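Side-chain contacts in endo-1,4-beta-xylanase C (Paenibacillus barcinonensis, PDB 4XUR), which hydrolyses internal beta-1,4 linkages of xylan, and is represented here by its second family 22 carbohydrate-binding module, which binds xylotetraose: residues G23-W28 against E34-V39; I78-M83 against M144-P149. One frame throughout, in Å; residues are numbered along the deposited sequence.

Interaction 1. Residues G23-W28 against E34-V39; sequences GNIGNW and EKLEVV
The loop between strands 16-18 and 35-40 folds back on the second of these strands, and Ile25, Trp28 and the backbone at Gly23 and Asn24 meet Leu36 and Val38. A type II' beta turn runs from Ile25 to Trp28, closed by Trp28 N to Ile25 O at 3.1 Å. Val38 fits its forked side chain against the loop backbone. Its CG1 lies 3.9 Å from CA of Gly23, and its CG2 lies 3.8 Å from O of Asn24. Ile25 comes in obliquely with the end of its chain. CG1 of Ile25 stands anti to the backbone N (chi1 -166°), which helps bring CD1 of Ile25 to 4.2 Å from CG2 of Val38. CD1 of Ile25 is also 4.3 Å from CD2 of Leu36. CD2 of Leu36 also lies 4.1 Å from CB of Trp28, and the indole turns off from the strand beyond it. The side chains that meet are apolar, and the contact lies near the surface. Beyond it, the Trp28 ring meets that of Phe20, and the Trp28 side chain touches Leu50 of strand 48-53 and Val169 of strand 164-173. Ile25 also touches Leu50. The loop therefore packs against three strands of one antiparallel sheet, with strand 35-40 paired to strand 48-53.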
loop_
_atom_site.group_PDB
_atom_site.type_symbol
_atom_site.label_atom_id
_atom_site.label_comp_id
_atom_site.label_asym_id
_atom_site.label_seq_id
_atom_site.Cartn_x
_atom_site.Cartn_y
_atom_site.Cartn_z
ATOM N N GLY A 23 5.600 -4.532 16.491
ATOM C CA GLY A 23 6.361 -3.300 16.391
ATOM C C GLY A 23 7.364 -3.217 15.279
ATOM O O GLY A 23 8.168 -2.265 15.212
ATOM N N ASN A 24 7.360 -4.228 14.403
ATOM C CA ASN A 24 8.458 -4.349 13.431
ATOM C C ASN A 24 8.061 -3.794 12.104
ATOM O O ASN A 24 7.011 -4.131 11.583
ATOM C CB ASN A 24 8.898 -5.815 13.245
ATOM C CG ASN A 24 9.498 -6.411 14.508
ATOM O OD1 ASN A 24 10.172 -5.722 15.284
ATOM N ND2 ASN A 24 9.235 -7.688 14.722
ATOM N N ILE A 25 8.947 -2.980 11.521
ATOM C CA ILE A 25 8.716 -2.512 10.138
ATOM C C ILE A 25 8.777 -3.605 9.112
ATOM O O ILE A 25 8.167 -3.494 8.027
ATOM C CB ILE A 25 9.755 -1.412 9.784
ATOM C CG1 ILE A 25 9.342 -0.670 8.516
ATOM C CG2 ILE A 25 11.111 -2.041 9.631
ATOM C CD1 ILE A 25 8.021 0.022 8.611
ATOM N N GLY A 26 9.542 -4.674 9.385
ATOM C CA GLY A 26 9.682 -5.752 8.412
ATOM C C GLY A 26 10.352 -5.268 7.142
ATOM O O GLY A 26 11.331 -4.534 7.191
ATOM N N ASN A 27 9.827 -5.699 5.998
ATOM C CA ASN A 27 10.288 -5.247 4.704
ATOM C C ASN A 27 9.502 -4.104 4.113
ATOM O O ASN A 27 9.691 -3.748 2.894
ATOM C CB ASN A 27 10.293 -6.438 3.697
ATOM C CG ASN A 27 11.229 -7.535 4.116
ATOM O OD1 ASN A 27 10.831 -8.678 4.187
ATOM N ND2 ASN A 27 12.474 -7.178 4.437
ATOM N N TRP A 28 8.665 -3.446 4.930
ATOM C CA TRP A 28 7.921 -2.321 4.432
ATOM C C TRP A 28 8.908 -1.143 4.158
ATOM O O TRP A 28 9.832 -0.925 4.943
ATOM C CB TRP A 28 6.846 -1.916 5.409
ATOM C CG TRP A 28 5.673 -2.868 5.434
ATOM C CD1 TRP A 28 5.585 -4.008 6.162
ATOM C CD2 TRP A 28 4.447 -2.759 4.681
ATOM N NE1 TRP A 28 4.377 -4.628 5.924
ATOM C CE2 TRP A 28 3.648 -3.882 5.012
ATOM C CE3 TRP A 28 3.963 -1.839 3.745
ATOM C CZ2 TRP A 28 2.406 -4.098 4.463
ATOM C CZ3 TRP A 28 2.721 -2.028 3.213
ATOM C CH2 TRP A 28 1.933 -3.164 3.546
ATOM N N GLU A 34 9.526 10.002 1.657
ATOM C CA GLU A 34 8.605 9.929 2.806
ATOM C C GLU A 34 9.140 9.031 3.962
ATOM O O GLU A 34 10.133 8.290 3.799
ATOM C CB GLU A 34 7.191 9.546 2.381
ATOM C CG GLU A 34 6.963 8.070 2.015
ATOM C CD GLU A 34 7.445 7.648 0.681
ATOM O OE1 GLU A 34 8.389 8.230 0.129
ATOM O OE2 GLU A 34 6.863 6.659 0.114
ATOM N N LYS A 35 8.463 9.142 5.066
ATOM C CA LYS A 35 8.913 8.477 6.335
ATOM C C LYS A 35 7.845 7.474 6.758
ATOM O O LYS A 35 6.663 7.788 6.883
ATOM C CB LYS A 35 9.088 9.499 7.415
ATOM C CG LYS A 35 9.201 8.921 8.801
ATOM C CD LYS A 35 9.235 10.061 9.855
ATOM C CE LYS A 35 9.569 9.507 11.230
ATOM N NZ LYS A 35 8.344 9.036 11.996
ATOM N N LEU A 36 8.324 6.247 7.018
ATOM C CA LEU A 36 7.495 5.171 7.570
ATOM C C LEU A 36 7.885 4.827 8.990
ATOM O O LEU A 36 9.078 4.801 9.326
ATOM C CB LEU A 36 7.715 3.893 6.712
ATOM C CG LEU A 36 6.724 3.671 5.569
ATOM C CD1 LEU A 36 6.983 4.642 4.441
ATOM C CD2 LEU A 36 6.801 2.191 5.092
ATOM N N GLU A 37 6.872 4.580 9.827
ATOM C CA GLU A 37 7.086 4.311 11.272
ATOM C C GLU A 37 5.948 3.496 11.844
ATOM O O GLU A 37 4.777 3.816 11.658
ATOM C CB GLU A 37 7.215 5.620 12.043
ATOM C CG GLU A 37 7.542 5.416 13.504
ATOM C CD GLU A 37 7.363 6.675 14.319
ATOM O OE1 GLU A 37 7.270 7.790 13.700
ATOM O OE2 GLU A 37 7.308 6.555 15.558
ATOM N N VAL A 38 6.284 2.402 12.529
ATOM C CA VAL A 38 5.257 1.673 13.257
ATOM C C VAL A 38 4.960 2.397 14.573
ATOM O O VAL A 38 5.853 2.520 15.429
ATOM C CB VAL A 38 5.714 0.216 13.572
ATOM C CG1 VAL A 38 4.631 -0.548 14.306
ATOM C CG2 VAL A 38 6.092 -0.522 12.292
ATOM N N VAL A 39 3.740 2.887 14.704
ATOM C CA VAL A 39 3.361 3.725 15.849
ATOM C C VAL A 39 2.523 2.870 16.799
ATOM O O VAL A 39 1.984 1.861 16.412
ATOM C CB VAL A 39 2.520 4.956 15.425
ATOM C CG1 VAL A 39 3.298 5.828 14.472
ATOM C CG2 VAL A 39 1.146 4.549 14.881
#

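Interaction 2. Residues I78-M83 against M144-P149; sequences ISFWAM and MYAETP. With XYP (beta-D-xylopyranose), chain D.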
loop_
_atom_site.group_PDB
_atom_site.type_symbol
_atom_site.label_atom_id
_atom_site.label_comp_id
_atom_site.label_asym_id
_atom_site.label_seq_id
_atom_site.Cartn_x
_atom_site.Cartn_y
_atom_site.Cartn_z
ATOM N N ILE A 78 -6.208 -9.598 -2.123
ATOM C CA ILE A 78 -5.487 -8.672 -1.247
ATOM C C ILE A 78 -6.446 -7.724 -0.572
ATOM O O ILE A 78 -7.333 -7.112 -1.215
ATOM C CB ILE A 78 -4.424 -7.849 -1.986
ATOM C CG1 ILE A 78 -3.464 -8.761 -2.694
ATOM C CG2 ILE A 78 -3.707 -6.936 -1.006
ATOM C CD1 ILE A 78 -2.145 -8.094 -3.133
ATOM N N SER A 79 -6.213 -7.536 0.695
ATOM C CA SER A 79 -6.948 -6.504 1.492
ATOM C C SER A 79 -6.083 -5.804 2.502
ATOM O O SER A 79 -5.024 -6.270 2.893
ATOM C CB SER A 79 -8.099 -7.164 2.217
ATOM O OG SER A 79 -7.620 -8.138 3.173
ATOM N N PHE A 80 -6.554 -4.604 2.916
ATOM C CA PHE A 80 -5.931 -3.848 4.013
ATOM C C PHE A 80 -6.873 -2.775 4.494
ATOM O O PHE A 80 -7.782 -2.427 3.797
ATOM C CB PHE A 80 -4.567 -3.247 3.638
ATOM C CG PHE A 80 -4.585 -2.111 2.646
ATOM C CD1 PHE A 80 -4.446 -2.357 1.271
ATOM C CD2 PHE A 80 -4.601 -0.769 3.077
ATOM C CE1 PHE A 80 -4.352 -1.299 0.357
ATOM C CE2 PHE A 80 -4.540 0.276 2.176
ATOM C CZ PHE A 80 -4.407 0.005 0.819
ATOM N N TRP A 81 -6.597 -2.263 5.702
ATOM C CA TRP A 81 -7.373 -1.159 6.311
ATOM C C TRP A 81 -6.564 0.059 6.336
ATOM O O TRP A 81 -5.350 0.007 6.593
ATOM C CB TRP A 81 -7.791 -1.541 7.711
ATOM C CG TRP A 81 -8.783 -2.699 7.734
ATOM C CD1 TRP A 81 -8.491 -4.013 7.618
ATOM C CD2 TRP A 81 -10.195 -2.619 7.945
ATOM N NE1 TRP A 81 -9.623 -4.767 7.648
ATOM C CE2 TRP A 81 -10.697 -3.938 7.831
ATOM C CE3 TRP A 81 -11.086 -1.572 8.089
ATOM C CZ2 TRP A 81 -12.052 -4.229 7.993
ATOM C CZ3 TRP A 81 -12.436 -1.873 8.241
ATOM C CH2 TRP A 81 -12.900 -3.173 8.151
ATOM N N ALA A 82 -7.199 1.195 6.070
ATOM C CA ALA A 82 -6.492 2.478 6.011
ATOM C C ALA A 82 -7.284 3.518 6.751
ATOM O O ALA A 82 -8.535 3.394 6.850
ATOM C CB ALA A 82 -6.253 2.905 4.574
ATOM N N MET A 83 -6.569 4.520 7.274
ATOM C CA MET A 83 -7.166 5.664 8.028
ATOM C C MET A 83 -6.284 6.895 7.887
ATOM O O MET A 83 -5.070 6.792 7.811
ATOM C CB MET A 83 -7.402 5.264 9.484
ATOM C CG MET A 83 -8.186 6.298 10.331
ATOM S SD MET A 83 -7.117 7.548 11.076
ATOM C CE MET A 83 -6.481 6.604 12.447
ATOM N N MET A 144 2.947 -4.598 -3.294
ATOM C CA MET A 144 1.706 -3.894 -2.998
ATOM C C MET A 144 2.019 -2.568 -2.314
ATOM O O MET A 144 2.940 -2.480 -1.547
ATOM C CB MET A 144 0.785 -4.722 -2.159
ATOM C CG MET A 144 1.260 -4.998 -0.742
ATOM S SD MET A 144 -0.023 -5.906 0.146
ATOM C CE MET A 144 -1.306 -4.652 0.187
ATOM N N TYR A 145 1.229 -1.517 -2.575
ATOM C CA TYR A 145 1.422 -0.267 -1.877
ATOM C C TYR A 145 0.146 0.535 -1.788
ATOM O O TYR A 145 -0.815 0.233 -2.537
ATOM C CB TYR A 145 2.567 0.581 -2.494
ATOM C CG TYR A 145 2.372 1.138 -3.872
ATOM C CD1 TYR A 145 2.676 0.360 -4.972
ATOM C CD2 TYR A 145 2.001 2.480 -4.081
ATOM C CE1 TYR A 145 2.551 0.868 -6.250
ATOM C CE2 TYR A 145 1.864 3.008 -5.360
ATOM C CZ TYR A 145 2.174 2.203 -6.436
ATOM O OH TYR A 145 2.070 2.685 -7.741
ATOM N N ALA A 146 0.134 1.511 -0.872
ATOM C CA ALA A 146 -0.995 2.443 -0.800
ATOM C C ALA A 146 -0.547 3.819 -1.175
ATOM O O ALA A 146 0.573 4.208 -0.922
ATOM C CB ALA A 146 -1.583 2.481 0.631
ATOM N N GLU A 147 -1.492 4.594 -1.740
ATOM C CA GLU A 147 -1.198 5.952 -2.196
ATOM C C GLU A 147 -2.500 6.730 -2.349
ATOM O O GLU A 147 -3.568 6.215 -2.165
ATOM C CB GLU A 147 -0.487 5.921 -3.523
ATOM C CG GLU A 147 -1.314 5.332 -4.673
ATOM C CD GLU A 147 -0.561 5.311 -5.968
ATOM O OE1 GLU A 147 0.416 6.110 -6.169
ATOM O OE2 GLU A 147 -0.949 4.491 -6.828
ATOM N N THR A 148 -2.375 8.016 -2.679
ATOM C CA THR A 148 -3.548 8.826 -3.109
ATOM C C THR A 148 -3.580 8.931 -4.655
ATOM O O THR A 148 -2.627 8.613 -5.360
ATOM C CB THR A 148 -3.543 10.218 -2.444
ATOM O OG1 THR A 148 -2.250 10.816 -2.515
ATOM C CG2 THR A 148 -3.880 10.063 -1.036
ATOM N N PRO A 149 -4.728 9.356 -5.171
ATOM C CA PRO A 149 -4.818 9.337 -6.675
ATOM C C PRO A 149 -3.756 10.161 -7.379
ATOM O O PRO A 149 -3.413 11.234 -6.978
ATOM C CB PRO A 149 -6.224 9.913 -6.907
ATOM C CG PRO A 149 -7.011 9.500 -5.720
ATOM C CD PRO A 149 -6.020 9.623 -4.565
HETATM C C1 XYP D . 3.100 6.051 -10.202
HETATM C C2 XYP D . 1.787 6.091 -9.419
HETATM C C3 XYP D . 0.742 5.151 -10.007
HETATM C C4 XYP D . 0.626 5.392 -11.531
HETATM C C5 XYP D . 2.003 5.391 -12.202
HETATM O O2 XYP D . 2.026 5.670 -8.082
HETATM O O3 XYP D . -0.516 5.360 -9.414
HETATM O O4 XYP D . -0.180 4.316 -12.065
HETATM O O5 XYP D . 2.832 6.369 -11.610
#
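The end of strand 139-147, residues 144-147, does two jobs at once: Met144 and Ala146 meet Ile78 and Phe80 in the core, while Tyr145 and Glu147 point the other way and hold a xylose unit. The axes of residues 78-83 and 144-147 come within 9.8 Å and cross at -38°, as expected for strands in the two facing sheets of a beta-sandwich. The Met144 chain bends at its end (chi3 -66°), bringing CE to 3.5 Å from CG2 of Ile78. CE of Met144 also lies 4.0 Å from CD1 of Phe80. Farther round the Phe80 ring, CB of Ala146 approaches CZ obliquely at 3.8 Å. On the sugar side, the Glu147 chain runs straight out past CG and presents both carboxylate oxygens. O2 of the xylose donates to OE1 of Glu147 at 2.5 Å, and O3 donates to OE2 of Glu147 at 2.8 Å. Tyr145 OH donates to the same O2 at 3.0 Å, near the plane of its ring. Ser96 also bonds OE2 of Glu147, and Arg31 makes a cation-pi contact with Tyr145. An alanine in place of Glu147 is likely to leave O2 and O3 of the sugar without their acceptors and to weaken the hold of this strand end on the xylose. O2 is thus gripped by two protein groups, and the paired bonds to neighbouring hydroxyls probably help set how this sugar unit is turned.

Overall arrangement
Along the chain the two contacts come in series. Interaction 1 closes first, over a short loop of five residues between 23-28 and 34-39. Interaction 2 then joins 78-83 to 144-149 across 60 intervening residues, which include the strands 90-101, 109-119 and 124-131. Neither loop encloses or crosses the other. Interaction 1 stays at one sheet, where it packs the loop after strand 16-18 on strand 35-40. Interaction 2 links that sheet, through strand 75-83, to strand 139-147 of the four-stranded sheet that carries part of the xylan pocket. Their centres are 15 Å apart. Both reach Val169 of strand 164-173, through Trp28 and through Phe80 and Met144.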